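Local coordinates for DNA methyltransferase (PDB 4ONQ), which probably methylates cytosine at C5 in DNA using S-adenosylmethionine, this chain being the catalytic domain of a plant DRM-type de novo methyltransferase, at residues 120-125 with 183-188; 178-183 with 188-193; 204-209 with 263-268; 234-239 with 290-295. The protein carries 5 engineered substitutions. All blocks are in the same frame, centred on the assembly; numbering follows the deposited sequence.

Contact 1 of 4, residues 120-125 with 183-188; sequences TKLNCL and EMLLGF
Leu185, in the last turn of helix 179-186, meets both leucines that the 120-125 loop sends inward. Its CD1 lies 3.7 Å from Leu122 CD1, the two side chains crossing at about a right angle. Leu125 also runs across it, bringing Leu125 CD1 to 3.9 Å from Leu185 CB. One residue on, Leu186 reaches Leu125 tip to tip, with Leu186 CD2 3.8 Å from Leu125 CD1. That methyl of Leu125 therefore touches two consecutive residues of the helix. The CB of Leu186 sets off beside the loop, but with CG anti to the carbonyl carbon (chi1 -67°) the branch bends back to it. No hydrogen bond crosses this buried, wholly apolar contact.

Gly187 then ends the helix in a Schellman motif: Gly187 N bonds Met184 O at 3.1 Å and Phe188 N bonds Glu183 O at 2.9 Å. Its phi is positive, and a side chain there would jam against the preceding carbonyl O, which calls for a glycine at this position.

Ala105 of helix 102-105 packs on Leu185, and Ile102 of the same helix on Leu122. Leu207 of helix 200-208 packs on Leu186, so the helix end meets helix 102-105, helix 200-208 and the loop.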
# COMPACT_ATOMS: atom_id res chain seq x y z
N THR A 120 -19.93 5.54 1.13
CA THR A 120 -19.71 4.85 -0.13
C THR A 120 -18.23 4.51 -0.22
O THR A 120 -17.76 3.88 -1.16
CB THR A 120 -20.12 5.70 -1.34
OG1 THR A 120 -19.40 6.94 -1.31
CG2 THR A 120 -21.62 6.00 -1.29
N LYS A 121 -17.51 4.91 0.82
CA LYS A 121 -16.07 4.74 0.88
C LYS A 121 -15.70 4.29 2.29
O LYS A 121 -16.23 4.81 3.27
CB LYS A 121 -15.38 6.07 0.58
CG LYS A 121 -14.23 5.98 -0.38
CD LYS A 121 -14.70 6.05 -1.82
CE LYS A 121 -13.52 5.93 -2.77
NZ LYS A 121 -13.95 5.89 -4.18
N LEU A 122 -14.80 3.33 2.38
CA LEU A 122 -14.30 2.87 3.67
C LEU A 122 -13.16 3.76 4.15
O LEU A 122 -12.52 4.44 3.35
CB LEU A 122 -13.83 1.42 3.58
CG LEU A 122 -14.92 0.38 3.33
CD1 LEU A 122 -14.36 -0.84 2.62
CD2 LEU A 122 -15.55 -0.03 4.64
N ASN A 123 -12.92 3.77 5.46
CA ASN A 123 -11.77 4.46 6.02
C ASN A 123 -10.49 3.65 5.81
O ASN A 123 -10.52 2.58 5.20
CB ASN A 123 -11.99 4.73 7.51
CG ASN A 123 -13.06 5.78 7.75
OD1 ASN A 123 -13.68 6.27 6.81
ND2 ASN A 123 -13.27 6.13 9.01
N CYS A 124 -9.37 4.18 6.30
CA CYS A 124 -8.08 3.49 6.18
C CYS A 124 -8.19 2.09 6.77
O CYS A 124 -8.72 1.90 7.87
CB CYS A 124 -6.98 4.29 6.89
SG CYS A 124 -5.29 3.68 6.57
N LEU A 125 -7.70 1.10 6.03
CA LEU A 125 -7.78 -0.29 6.49
C LEU A 125 -6.70 -0.56 7.53
O LEU A 125 -5.52 -0.38 7.26
CB LEU A 125 -7.61 -1.25 5.31
CG LEU A 125 -8.56 -1.05 4.14
CD1 LEU A 125 -8.15 -1.95 2.98
CD2 LEU A 125 -9.99 -1.32 4.55
N GLU A 183 -7.90 -8.15 1.10
CA GLU A 183 -6.96 -8.50 0.04
C GLU A 183 -7.35 -7.84 -1.27
O GLU A 183 -6.51 -7.27 -1.96
CB GLU A 183 -6.92 -10.01 -0.17
CG GLU A 183 -6.03 -10.76 0.81
CD GLU A 183 -6.19 -12.26 0.68
OE1 GLU A 183 -7.13 -12.70 -0.03
OE2 GLU A 183 -5.38 -13.00 1.29
N MET A 184 -8.63 -7.91 -1.62
CA MET A 184 -9.01 -7.33 -2.88
C MET A 184 -9.03 -5.80 -2.83
O MET A 184 -8.69 -5.15 -3.82
CB MET A 184 -10.32 -7.91 -3.40
CG MET A 184 -11.55 -7.39 -2.74
SD MET A 184 -12.58 -6.64 -3.99
CE MET A 184 -12.16 -4.92 -3.78
N LEU A 185 -9.38 -5.24 -1.68
CA LEU A 185 -9.36 -3.78 -1.54
C LEU A 185 -7.95 -3.22 -1.73
O LEU A 185 -7.77 -2.14 -2.28
CB LEU A 185 -9.94 -3.35 -0.20
CG LEU A 185 -11.45 -3.52 -0.05
CD1 LEU A 185 -11.87 -3.21 1.37
CD2 LEU A 185 -12.20 -2.64 -1.04
N LEU A 186 -6.95 -3.97 -1.28
CA LEU A 186 -5.56 -3.54 -1.40
C LEU A 186 -4.91 -3.89 -2.74
O LEU A 186 -3.79 -3.47 -3.00
CB LEU A 186 -4.73 -4.09 -0.24
CG LEU A 186 -5.12 -3.50 1.12
CD1 LEU A 186 -4.44 -4.24 2.24
CD2 LEU A 186 -4.78 -2.01 1.17
N GLY A 187 -5.61 -4.65 -3.58
CA GLY A 187 -5.09 -4.99 -4.90
C GLY A 187 -4.28 -6.28 -4.95
O GLY A 187 -3.55 -6.53 -5.90
N PHE A 188 -4.42 -7.11 -3.92
CA PHE A 188 -3.71 -8.38 -3.87
C PHE A 188 -4.54 -9.49 -4.48
O PHE A 188 -5.77 -9.44 -4.45
CB PHE A 188 -3.31 -8.72 -2.44
CG PHE A 188 -2.14 -7.92 -1.93
CD1 PHE A 188 -0.84 -8.29 -2.23
CD2 PHE A 188 -2.35 -6.78 -1.16
CE1 PHE A 188 0.24 -7.54 -1.76
CE2 PHE A 188 -1.28 -6.03 -0.70
CZ PHE A 188 0.01 -6.41 -0.99

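Contact 2 of 4, residues 178-183 with 188-193; sequences EPDEVE and FPKNHT
Glu183 sends an extended side chain from the helix into the 188-193 loop, where its carboxylate collects donors of the loop, backbone and hydroxyl. OE2 takes two of them from one residue, Thr193: the hydroxyl OG1 stands 2.6 Å from Glu183 OE2, on the anti side and 19° out of the carboxylate plane, while Thr193 N comes in at 3.0 Å to the same Glu183 OE2 from above that plane. Thr193 can offer both because chi1 of 64° sets OG1 between its backbone N and carbonyl carbon. The other oxygen, Glu183 OE1, accepts from Asn191 N at 3.0 Å, again from above the plane. Arg203 completes the cluster, forming a salt bridge with Glu183 OE2 and a hydrogen bond with Thr193 OG1; its charge would tend to keep the buried carboxylate ionised.

The loop includes a type II beta turn from Pro189 to His192, closed by His192 N bonding Pro189 O at 3.2 Å, one residue after the Schellman glycine of helix 179-186. With an alanine in place of Glu183, Asn191 N and Thr193 N would probably lose their acceptor, Arg203 its charge mate, and the turn its side-chain tie to the helix.

His192 aims its ring elsewhere: NE2 bonds Ile240 O, and Phe188 CD1 lies over one face of the imidazole, 3.4 Å above its plane and offset toward the rim. On the outer side, Lys190 runs alongside Asp180, but Lys190 NZ stays 4.0 Å from Asp180 OD2, beyond a salt bridge.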
# COMPACT_ATOMS: atom_id res chain seq x y z
N GLU A 178 -13.82 -9.41 6.06
CA GLU A 178 -13.07 -10.66 6.09
C GLU A 178 -11.80 -10.47 5.26
O GLU A 178 -11.77 -9.62 4.36
CB GLU A 178 -13.93 -11.82 5.56
CG GLU A 178 -15.08 -12.24 6.49
CD GLU A 178 -14.61 -12.86 7.81
OE1 GLU A 178 -13.67 -13.70 7.79
OE2 GLU A 178 -15.18 -12.51 8.86
N PRO A 179 -10.74 -11.23 5.57
CA PRO A 179 -9.44 -11.08 4.90
C PRO A 179 -9.46 -11.09 3.36
O PRO A 179 -8.68 -10.34 2.79
CB PRO A 179 -8.64 -12.26 5.44
CG PRO A 179 -9.21 -12.51 6.79
CD PRO A 179 -10.67 -12.20 6.67
N ASP A 180 -10.31 -11.88 2.70
CA ASP A 180 -10.36 -11.85 1.23
C ASP A 180 -10.82 -10.48 0.70
O ASP A 180 -10.31 -9.98 -0.31
CB ASP A 180 -11.21 -12.98 0.65
CG ASP A 180 -12.68 -12.86 1.00
OD1 ASP A 180 -12.99 -12.71 2.20
OD2 ASP A 180 -13.52 -12.89 0.08
N GLU A 181 -11.76 -9.86 1.42
CA GLU A 181 -12.25 -8.53 1.06
C GLU A 181 -11.14 -7.49 1.20
O GLU A 181 -10.97 -6.64 0.32
CB GLU A 181 -13.47 -8.16 1.90
CG GLU A 181 -14.60 -9.16 1.75
CD GLU A 181 -15.75 -8.97 2.74
OE1 GLU A 181 -15.53 -8.47 3.87
OE2 GLU A 181 -16.89 -9.34 2.38
N VAL A 182 -10.38 -7.57 2.29
CA VAL A 182 -9.25 -6.68 2.50
C VAL A 182 -8.19 -6.89 1.40
O VAL A 182 -7.67 -5.93 0.84
CB VAL A 182 -8.60 -6.87 3.89
CG1 VAL A 182 -7.44 -5.90 4.08
CG2 VAL A 182 -9.63 -6.70 5.00
N GLU A 183 -7.90 -8.15 1.10
CA GLU A 183 -6.96 -8.50 0.04
C GLU A 183 -7.35 -7.84 -1.27
O GLU A 183 -6.51 -7.27 -1.96
CB GLU A 183 -6.92 -10.01 -0.17
CG GLU A 183 -6.03 -10.76 0.81
CD GLU A 183 -6.19 -12.26 0.68
OE1 GLU A 183 -7.13 -12.70 -0.03
OE2 GLU A 183 -5.38 -13.00 1.29
N PHE A 188 -4.42 -7.11 -3.92
CA PHE A 188 -3.71 -8.38 -3.87
C PHE A 188 -4.54 -9.49 -4.48
O PHE A 188 -5.77 -9.44 -4.45
CB PHE A 188 -3.31 -8.72 -2.44
CG PHE A 188 -2.14 -7.92 -1.93
CD1 PHE A 188 -0.84 -8.29 -2.23
CD2 PHE A 188 -2.35 -6.78 -1.16
CE1 PHE A 188 0.24 -7.54 -1.76
CE2 PHE A 188 -1.28 -6.03 -0.70
CZ PHE A 188 0.01 -6.41 -0.99
N PRO A 189 -3.88 -10.50 -5.06
CA PRO A 189 -4.63 -11.64 -5.59
C PRO A 189 -5.29 -12.40 -4.44
O PRO A 189 -4.78 -12.40 -3.33
CB PRO A 189 -3.56 -12.50 -6.25
CG PRO A 189 -2.29 -12.12 -5.55
CD PRO A 189 -2.42 -10.67 -5.23
N LYS A 190 -6.43 -13.01 -4.72
CA LYS A 190 -7.16 -13.71 -3.67
C LYS A 190 -6.39 -14.91 -3.14
O LYS A 190 -5.83 -15.69 -3.93
CB LYS A 190 -8.54 -14.15 -4.17
CG LYS A 190 -9.31 -14.90 -3.12
CD LYS A 190 -10.75 -15.12 -3.52
CE LYS A 190 -11.49 -15.86 -2.42
NZ LYS A 190 -12.96 -15.82 -2.64
N ASN A 191 -6.39 -15.04 -1.82
CA ASN A 191 -5.69 -16.09 -1.07
C ASN A 191 -4.19 -15.82 -0.93
O ASN A 191 -3.44 -16.68 -0.48
CB ASN A 191 -5.95 -17.49 -1.63
CG ASN A 191 -7.39 -17.95 -1.43
OD1 ASN A 191 -8.11 -17.42 -0.58
ND2 ASN A 191 -7.81 -18.94 -2.20
N HIS A 192 -3.79 -14.61 -1.31
CA HIS A 192 -2.39 -14.18 -1.20
C HIS A 192 -1.83 -14.42 0.19
O HIS A 192 -0.68 -14.79 0.34
CB HIS A 192 -2.29 -12.69 -1.52
CG HIS A 192 -0.88 -12.18 -1.57
ND1 HIS A 192 0.01 -12.55 -2.56
CD2 HIS A 192 -0.21 -11.34 -0.75
CE1 HIS A 192 1.17 -11.95 -2.35
NE2 HIS A 192 1.06 -11.21 -1.26
N THR A 193 -2.66 -14.19 1.20
CA THR A 193 -2.22 -14.29 2.58
C THR A 193 -2.85 -15.48 3.30
O THR A 193 -2.68 -15.63 4.49
CB THR A 193 -2.50 -12.99 3.39
OG1 THR A 193 -3.91 -12.75 3.48
CG2 THR A 193 -1.83 -11.79 2.73

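Contact 3 of 4, residues 204-209 with 263-268; sequences YKSLGN and SEVNRD. With SFG (sinefungin), chain C.
Ser206 and Asn266 turn alike to meet: each puts its first side-chain branch anti to the carbonyl carbon (chi1 -70° for Ser206, -68° for Asn266), which aims the hydroxyl of one helix at the amide of the other. Ser206 OG donates to Asn266 OD1 at 2.5 Å, a length shorter than usual that should not be read too finely in this model. The approach lies in the carbonyl plane, on a lone pair, with a C=O...donor angle of 137°. Beside this bond, Val265 CG1 rests at 4.3 Å from Ser206 OG, the one other touch between the two segments.

Glu261 OE2 takes the NH2 end, which leaves OD1 for the serine and settles the rotation of the amide. Asn266 ND2 also reaches the ribose of sinefungin, where a weak bond of 3.2 Å runs to O3' of the ligand. The start of helix 264-276 is finished by Ser263 at the N-cap, whose OG accepts weakly from Asn266 N at 3.4 Å. Ser206 thus acts as a second-shell residue, positioning an asparagine that touches the ligand directly.

Asn209, just beyond the end of helix 200-208, meets the aliphatic chain of sinefungin: its carbonyl O is 3.4 Å from the ligand NE, a weak bond, and 3.0 Å from the ligand CB. An acidic residue after the second strand binding the cofactor ribose, followed by a helix packed beside it, is the usual cofactor site of class I Rossmann-like methyltransferases, and Glu261 and helix 264-276 are consistent with it.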
# COMPACT_ATOMS: atom_id res chain seq x y z
N TYR A 204 -4.66 -10.04 9.11
CA TYR A 204 -5.07 -8.64 9.24
C TYR A 204 -3.91 -7.70 9.51
O TYR A 204 -3.87 -6.60 8.99
CB TYR A 204 -6.10 -8.47 10.34
CG TYR A 204 -7.48 -8.98 10.01
CD1 TYR A 204 -8.02 -10.04 10.71
CD2 TYR A 204 -8.24 -8.38 9.00
CE1 TYR A 204 -9.29 -10.50 10.43
CE2 TYR A 204 -9.51 -8.85 8.70
CZ TYR A 204 -10.03 -9.91 9.42
OH TYR A 204 -11.29 -10.39 9.17
N LYS A 205 -2.96 -8.12 10.30
CA LYS A 205 -1.84 -7.30 10.56
C LYS A 205 -0.94 -7.09 9.37
O LYS A 205 -0.49 -6.03 9.13
CB LYS A 205 -1.08 -7.88 11.73
CG LYS A 205 0.12 -7.11 12.14
CD LYS A 205 0.94 -7.85 13.16
CE LYS A 205 2.03 -7.01 13.79
NZ LYS A 205 3.30 -6.98 13.05
N SER A 206 -0.72 -8.12 8.59
CA SER A 206 0.11 -7.99 7.39
C SER A 206 -0.59 -7.19 6.28
O SER A 206 0.05 -6.44 5.55
CB SER A 206 0.54 -9.36 6.87
OG SER A 206 1.48 -9.97 7.76
N LEU A 207 -1.90 -7.36 6.16
CA LEU A 207 -2.65 -6.61 5.16
C LEU A 207 -2.77 -5.14 5.56
O LEU A 207 -2.53 -4.23 4.76
CB LEU A 207 -4.03 -7.23 4.94
CG LEU A 207 -4.04 -8.58 4.21
CD1 LEU A 207 -5.31 -9.38 4.51
CD2 LEU A 207 -3.90 -8.36 2.72
N GLY A 208 -3.13 -4.91 6.82
CA GLY A 208 -3.31 -3.57 7.36
C GLY A 208 -2.09 -2.68 7.22
O GLY A 208 -2.21 -1.46 7.17
N ASN A 209 -0.91 -3.29 7.14
CA ASN A 209 0.34 -2.55 7.04
C ASN A 209 0.87 -2.41 5.62
O ASN A 209 1.91 -1.80 5.41
CB ASN A 209 1.40 -3.19 7.94
CG ASN A 209 1.12 -2.95 9.43
OD1 ASN A 209 0.60 -1.91 9.81
ND2 ASN A 209 1.47 -3.92 10.26
N SER A 263 9.47 -10.49 9.33
CA SER A 263 8.46 -11.51 9.63
C SER A 263 8.58 -12.73 8.73
O SER A 263 8.57 -12.61 7.50
CB SER A 263 7.06 -10.90 9.54
OG SER A 263 6.05 -11.89 9.66
N GLU A 264 8.69 -13.91 9.33
CA GLU A 264 8.80 -15.16 8.59
C GLU A 264 7.50 -15.48 7.85
O GLU A 264 7.50 -16.02 6.75
CB GLU A 264 9.15 -16.32 9.52
CG GLU A 264 9.33 -17.65 8.79
CD GLU A 264 9.57 -18.81 9.73
OE1 GLU A 264 9.94 -18.58 10.90
OE2 GLU A 264 9.37 -19.97 9.30
N VAL A 265 6.39 -15.14 8.48
CA VAL A 265 5.08 -15.30 7.88
C VAL A 265 4.96 -14.49 6.57
O VAL A 265 4.50 -15.00 5.53
CB VAL A 265 4.01 -14.94 8.95
CG1 VAL A 265 2.99 -13.95 8.43
CG2 VAL A 265 3.37 -16.20 9.53
N ASN A 266 5.43 -13.24 6.61
CA ASN A 266 5.47 -12.40 5.41
C ASN A 266 6.39 -12.95 4.32
O ASN A 266 6.01 -13.04 3.14
CB ASN A 266 5.87 -10.96 5.76
CG ASN A 266 4.81 -10.24 6.58
OD1 ASN A 266 3.66 -10.67 6.66
ND2 ASN A 266 5.20 -9.12 7.18
N ARG A 267 7.61 -13.33 4.72
CA ARG A 267 8.58 -13.94 3.81
C ARG A 267 8.01 -15.16 3.10
O ARG A 267 8.12 -15.29 1.88
CB ARG A 267 9.86 -14.33 4.55
CG ARG A 267 10.73 -13.14 4.96
CD ARG A 267 12.14 -13.59 5.35
NE ARG A 267 12.14 -14.61 6.40
CZ ARG A 267 12.19 -14.36 7.70
NH1 ARG A 267 12.18 -15.35 8.57
NH2 ARG A 267 12.25 -13.10 8.13
N ASP A 268 7.38 -16.04 3.86
CA ASP A 268 6.75 -17.23 3.30
C ASP A 268 5.60 -16.90 2.34
O ASP A 268 5.42 -17.57 1.32
CB ASP A 268 6.25 -18.14 4.43
CG ASP A 268 7.38 -18.75 5.22
OD1 ASP A 268 8.49 -18.88 4.66
OD2 ASP A 268 7.17 -19.09 6.41
N SFG C . 5.52 -2.87 2.32
CA SFG C . 4.78 -3.93 3.04
C SFG C . 3.65 -4.38 2.13
O SFG C . 3.45 -3.73 1.09
OXT SFG C . 3.06 -5.43 2.46
CB SFG C . 4.30 -3.35 4.38
CG SFG C . 5.59 -3.10 5.16
CD SFG C . 5.59 -2.47 6.57
NE SFG C . 5.06 -1.11 6.58
C5' SFG C . 7.08 -2.58 6.92
C4' SFG C . 7.17 -4.13 6.94
O4' SFG C . 8.21 -3.81 7.97
C3' SFG C . 6.64 -5.22 7.86
O3' SFG C . 6.99 -6.51 7.37
C2' SFG C . 7.28 -4.92 9.16
O2' SFG C . 7.09 -6.01 10.05
C1' SFG C . 8.68 -5.07 8.49
N9 SFG C . 9.74 -4.84 9.49
C8 SFG C . 9.68 -4.44 10.75
N7 SFG C . 10.92 -4.34 11.22
C5 SFG C . 11.77 -4.66 10.25
C6 SFG C . 13.10 -4.73 10.20
N6 SFG C . 13.75 -4.42 11.32
N1 SFG C . 13.77 -5.08 9.10
C2 SFG C . 13.04 -5.39 7.95
N3 SFG C . 11.64 -5.32 8.03
C4 SFG C . 11.04 -4.93 9.16

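Contact 4 of 4, residues 234-239 with 290-295; sequences LSLFSG and QQLNGD. With SFG (sinefungin), chain C.
Leu292 gives the most surface, setting one methyl against two leucines of strand 231-236. Its CD1 is 3.9 Å from Leu236 CD2, the pair crossing obliquely, and a looser 4.3 Å from Leu234 CD1. The side chain of Leu234 sets off toward the loop; Leu236 starts aside and reaches Leu292 only with its far branch. As alternate residues of one strand, both leucines lie on the same side of the sheet, where Ile344 of helix 337-352 covers Leu234 and Leu292 alike and Val260 of strand 254-260 touches Leu236 and Leu292.

Past the strand the chain enters the glycine-bearing turn that binds sinefungin, consistent with the first conserved motif of C5 methyltransferases. Phe237 brings the edge of its ring to the adenine, Phe237 CD1 standing 3.2 Å from the ligand N3, while its CB packs 3.5 Å from the ligand C5'. Phe237 O takes a weak bond from the ligand N at 3.3 Å. Trimming Phe237 to an alanine would probably strip the adenine of this neighbour and leave the base freer to shift. At Gly239 a side chain would collide with the ligand CA.

With no polar pair joining the two segments, the contact rests on buried methyl packing, which probably keeps water out but gives little directional hold; that comes from hydrogen bonds elsewhere, such as those of strand 231-236 to its neighbours and of Leu292 O to Arg343.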
# COMPACT_ATOMS: atom_id res chain seq x y z
N LEU A 234 15.66 -3.66 -4.92
CA LEU A 234 15.92 -3.77 -3.50
C LEU A 234 14.65 -3.39 -2.76
O LEU A 234 14.30 -2.21 -2.69
CB LEU A 234 17.08 -2.88 -3.07
CG LEU A 234 17.47 -3.02 -1.59
CD1 LEU A 234 17.68 -4.47 -1.25
CD2 LEU A 234 18.71 -2.21 -1.25
N SER A 235 13.94 -4.38 -2.25
CA SER A 235 12.69 -4.14 -1.53
C SER A 235 12.91 -4.21 -0.03
O SER A 235 13.16 -5.28 0.52
CB SER A 235 11.63 -5.16 -1.95
OG SER A 235 10.35 -4.78 -1.48
N LEU A 236 12.83 -3.05 0.63
CA LEU A 236 13.11 -2.97 2.05
C LEU A 236 11.82 -2.91 2.83
O LEU A 236 10.89 -2.21 2.43
CB LEU A 236 13.97 -1.73 2.36
CG LEU A 236 15.32 -1.68 1.65
CD1 LEU A 236 16.04 -0.38 1.94
CD2 LEU A 236 16.17 -2.87 2.06
N PHE A 237 11.77 -3.64 3.95
CA PHE A 237 10.56 -3.77 4.75
C PHE A 237 9.42 -4.19 3.83
O PHE A 237 8.38 -3.52 3.78
CB PHE A 237 10.21 -2.46 5.43
CG PHE A 237 11.40 -1.75 6.02
CD1 PHE A 237 12.07 -2.29 7.11
CD2 PHE A 237 11.84 -0.55 5.50
CE1 PHE A 237 13.16 -1.65 7.66
CE2 PHE A 237 12.93 0.10 6.04
CZ PHE A 237 13.59 -0.45 7.12
N SER A 238 9.61 -5.29 3.11
CA SER A 238 8.76 -5.61 1.96
C SER A 238 7.40 -6.21 2.30
O SER A 238 6.52 -6.25 1.45
CB SER A 238 9.51 -6.50 0.97
OG SER A 238 10.18 -7.55 1.65
N GLY A 239 7.25 -6.69 3.54
CA GLY A 239 5.99 -7.23 4.02
C GLY A 239 5.45 -8.38 3.19
O GLY A 239 6.11 -9.41 3.02
N GLN A 290 19.48 -4.44 9.12
CA GLN A 290 20.73 -4.09 9.75
C GLN A 290 21.84 -5.02 9.34
O GLN A 290 22.99 -4.80 9.65
CB GLN A 290 20.59 -4.13 11.24
CG GLN A 290 21.59 -3.28 11.97
CD GLN A 290 21.24 -1.81 11.96
OE1 GLN A 290 22.11 -0.95 11.81
NE2 GLN A 290 19.95 -1.50 12.14
N GLN A 291 21.49 -6.07 8.64
CA GLN A 291 22.48 -7.01 8.14
C GLN A 291 22.89 -6.69 6.70
O GLN A 291 23.70 -7.41 6.10
CB GLN A 291 22.01 -8.46 8.28
CG GLN A 291 21.10 -8.96 7.18
CD GLN A 291 20.64 -10.40 7.41
OE1 GLN A 291 19.45 -10.71 7.32
NE2 GLN A 291 21.59 -11.28 7.72
N LEU A 292 22.35 -5.61 6.15
CA LEU A 292 22.78 -5.12 4.85
C LEU A 292 23.82 -4.03 4.98
O LEU A 292 23.49 -2.84 4.96
CB LEU A 292 21.59 -4.57 4.04
CG LEU A 292 20.61 -5.54 3.39
CD1 LEU A 292 19.61 -4.74 2.58
CD2 LEU A 292 21.33 -6.54 2.51
N ASN A 293 25.08 -4.43 5.12
CA ASN A 293 26.18 -3.47 5.16
C ASN A 293 26.69 -3.11 3.76
O ASN A 293 26.18 -3.63 2.76
CB ASN A 293 27.33 -3.99 6.03
CG ASN A 293 27.46 -5.50 5.99
OD1 ASN A 293 27.95 -6.07 5.01
ND2 ASN A 293 27.02 -6.15 7.05
N GLY A 294 27.68 -2.23 3.70
CA GLY A 294 28.25 -1.82 2.43
C GLY A 294 28.89 -2.98 1.70
O GLY A 294 28.86 -3.05 0.47
N ASP A 295 29.46 -3.91 2.46
CA ASP A 295 30.09 -5.10 1.90
C ASP A 295 29.05 -6.02 1.25
O ASP A 295 29.23 -6.48 0.12
CB ASP A 295 30.86 -5.84 2.99
CG ASP A 295 31.81 -4.93 3.74
OD1 ASP A 295 31.34 -4.14 4.59
OD2 ASP A 295 33.03 -5.01 3.49
N SFG C . 5.52 -2.87 2.32
CA SFG C . 4.78 -3.93 3.04
C SFG C . 3.65 -4.38 2.13
O SFG C . 3.45 -3.73 1.09
OXT SFG C . 3.06 -5.43 2.46
CB SFG C . 4.30 -3.35 4.38
CG SFG C . 5.59 -3.10 5.16
CD SFG C . 5.59 -2.47 6.57
NE SFG C . 5.06 -1.11 6.58
C5' SFG C . 7.08 -2.58 6.92
C4' SFG C . 7.17 -4.13 6.94
O4' SFG C . 8.21 -3.81 7.97
C3' SFG C . 6.64 -5.22 7.86
O3' SFG C . 6.99 -6.51 7.37
C2' SFG C . 7.28 -4.92 9.16
O2' SFG C . 7.09 -6.01 10.05
C1' SFG C . 8.68 -5.07 8.49
N9 SFG C . 9.74 -4.84 9.49
C8 SFG C . 9.68 -4.44 10.75
N7 SFG C . 10.92 -4.34 11.22
C5 SFG C . 11.77 -4.66 10.25
C6 SFG C . 13.10 -4.73 10.20
N6 SFG C . 13.75 -4.42 11.32
N1 SFG C . 13.77 -5.08 9.10
C2 SFG C . 13.04 -5.39 7.95
N3 SFG C . 11.64 -5.32 8.03
C4 SFG C . 11.04 -4.93 9.16

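How the contacts relate
From the N terminus, contact 1 comes first: it brings the 120-125 loop to helix 179-186 across 57 intervening residues. Contact 2 closes a far shorter loop, folding the chain after that same helix back onto it. The two cross along the sequence and share Glu183 and Phe188. Both are complete before contact 3 opens, which joins helix 200-208 to helix 264-276 across 53 residues. Contact 4 crosses contact 3, and the two touch where Asn266 CB meets Gly239 O. Contact 3 ties helix 200-208, itself packed against helix 179-186, to the Rossmann-like domain, while contact 4 packs strand 231-236 on the loop before helix 294-304; both border sinefungin.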